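Local atomic coordinates of Rd1NTF2_05_I64F_A80G_T94P_D101K_L106W (Synthetic construct, PDB entry 6W3F), a protein that has no known natural function, being a de novo designed NTF2-like protein probably meant to carry a pocket. Residues A[39-44]-A[50-55]. Numbering follows the deposited sequence.
Sequences GDKTVH and AKFLAH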
# COMPACT_ATOMS: atom_id res chain seq x y z
N GLY A 39 8.84 -8.16 -4.80
CA GLY A 39 9.64 -9.04 -5.62
C GLY A 39 9.77 -10.41 -4.99
O GLY A 39 8.78 -11.04 -4.62
N ASP A 40 11.01 -10.88 -4.87
CA ASP A 40 11.28 -12.17 -4.25
C ASP A 40 11.33 -12.11 -2.73
O ASP A 40 11.15 -13.14 -2.07
CB ASP A 40 12.61 -12.73 -4.76
CG ASP A 40 13.80 -11.82 -4.46
OD1 ASP A 40 13.59 -10.79 -3.78
OD2 ASP A 40 14.92 -12.13 -4.91
N LYS A 41 11.55 -10.93 -2.16
CA LYS A 41 11.65 -10.78 -0.73
C LYS A 41 10.28 -10.78 -0.07
O LYS A 41 9.32 -10.21 -0.60
CB LYS A 41 12.39 -9.49 -0.39
CG LYS A 41 12.58 -9.28 1.09
CD LYS A 41 13.45 -8.06 1.36
CE LYS A 41 13.79 -7.97 2.84
NZ LYS A 41 14.43 -9.23 3.32
N THR A 42 10.20 -11.43 1.09
CA THR A 42 8.95 -11.52 1.83
C THR A 42 9.18 -11.09 3.27
O THR A 42 10.08 -11.60 3.95
CB THR A 42 8.38 -12.94 1.80
OG1 THR A 42 7.98 -13.26 0.45
CG2 THR A 42 7.18 -13.04 2.73
N VAL A 43 8.34 -10.18 3.74
CA VAL A 43 8.45 -9.56 5.06
C VAL A 43 7.16 -9.85 5.81
O VAL A 43 6.07 -9.67 5.26
CB VAL A 43 8.68 -8.04 4.92
CG1 VAL A 43 8.72 -7.36 6.26
CG2 VAL A 43 9.98 -7.76 4.10
N HIS A 44 7.28 -10.30 7.06
CA HIS A 44 6.12 -10.62 7.88
C HIS A 44 6.03 -9.69 9.07
O HIS A 44 7.05 -9.38 9.69
CB HIS A 44 6.17 -12.06 8.39
CG HIS A 44 5.84 -13.07 7.34
ND1 HIS A 44 4.56 -13.50 7.11
CD2 HIS A 44 6.63 -13.74 6.47
CE1 HIS A 44 4.57 -14.40 6.14
NE2 HIS A 44 5.82 -14.56 5.74
N ALA A 50 6.56 -2.19 7.81
CA ALA A 50 6.58 -0.73 7.76
C ALA A 50 8.00 -0.21 7.60
O ALA A 50 8.27 0.61 6.72
CB ALA A 50 5.95 -0.16 9.04
N LYS A 51 8.91 -0.66 8.45
CA LYS A 51 10.31 -0.28 8.30
C LYS A 51 10.79 -0.54 6.88
O LYS A 51 11.37 0.34 6.24
CB LYS A 51 11.18 -1.06 9.30
CG LYS A 51 12.66 -0.73 9.23
CD LYS A 51 13.46 -1.68 10.11
N PHE A 52 10.56 -1.75 6.37
CA PHE A 52 11.13 -2.11 5.08
C PHE A 52 10.54 -1.25 3.98
O PHE A 52 11.27 -0.68 3.17
CB PHE A 52 10.89 -3.59 4.80
CG PHE A 52 11.31 -4.02 3.45
CD1 PHE A 52 12.66 -4.15 3.13
CD2 PHE A 52 10.37 -4.31 2.49
CE1 PHE A 52 13.05 -4.54 1.86
CE2 PHE A 52 10.75 -4.70 1.22
CZ PHE A 52 12.09 -4.82 0.91
N LEU A 53 9.20 -1.11 3.95
CA LEU A 53 8.56 -0.29 2.93
C LEU A 53 8.98 1.18 3.04
O LEU A 53 9.30 1.82 2.04
CB LEU A 53 7.05 -0.42 3.03
CG LEU A 53 6.54 -1.80 2.60
CD1 LEU A 53 5.01 -1.85 2.64
CD2 LEU A 53 7.04 -2.17 1.21
N ALA A 54 8.96 1.73 4.25
CA ALA A 54 9.30 3.14 4.41
C ALA A 54 10.68 3.45 3.87
O ALA A 54 10.91 4.51 3.28
CB ALA A 54 9.23 3.53 5.90
N HIS A 55 11.65 2.56 4.10
CA HIS A 55 13.01 2.80 3.62
C HIS A 55 13.06 2.83 2.10
O HIS A 55 13.60 3.77 1.50
CB HIS A 55 13.95 1.74 4.20
CG HIS A 55 15.39 1.92 3.81
ND1 HIS A 55 16.12 0.90 3.23
CD2 HIS A 55 16.23 2.97 3.92
CE1 HIS A 55 17.35 1.33 2.99
NE2 HIS A 55 17.44 2.58 3.40
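F52 reaches from helix 46-56 to the edge strand 41-44, where it meets K41 and V43. The strand residues are two apart, so both side chains leave the strand toward the helix. V43 puts one methyl over a face of the ring. Its CG2 lies 4.2 Å from the centroid of the F52 ring, 26° off the ring normal, a CH-pi contact. This methyl is nearest the ring atoms CD2 and CG, on the side attached to CB, with V43 CG2 3.8 Å from F52 CD2. K41 lies on the same side of the ring plane, but by CZ and CE1 at the far end. Its aliphatic chain runs extended past the ring, meeting it obliquely, and K41 CD sits 3.5 Å from F52 CZ. K41 CE follows at 3.6 Å from F52 CE1. The chain bends only at its last torsion (chi4 55°). K41 NZ ends 5.6 Å from the F52 ring centroid, so any cation-pi attraction is weak. V43 is buried, while K41 is exposed to solvent. CG of F52 is anti to the backbone N (chi1 174°), which carries the ring out from the helix to the strand. No hydrogen bond joins the two segments. With an alanine in place of F52, V43 CG2 and the K41 methylenes would probably lose their aromatic partner and a gap would open between helix and strand. The contact packs helix 46-56 on the outermost strand of the mixed sheet of the NTF2-like fold. V43 also touches H48 and A49 of that helix. F52 and L53 rest on V38 of the adjoining strand 34-38, while L53 further meets L26 of helix 23-28 and M30 of strand 30-31.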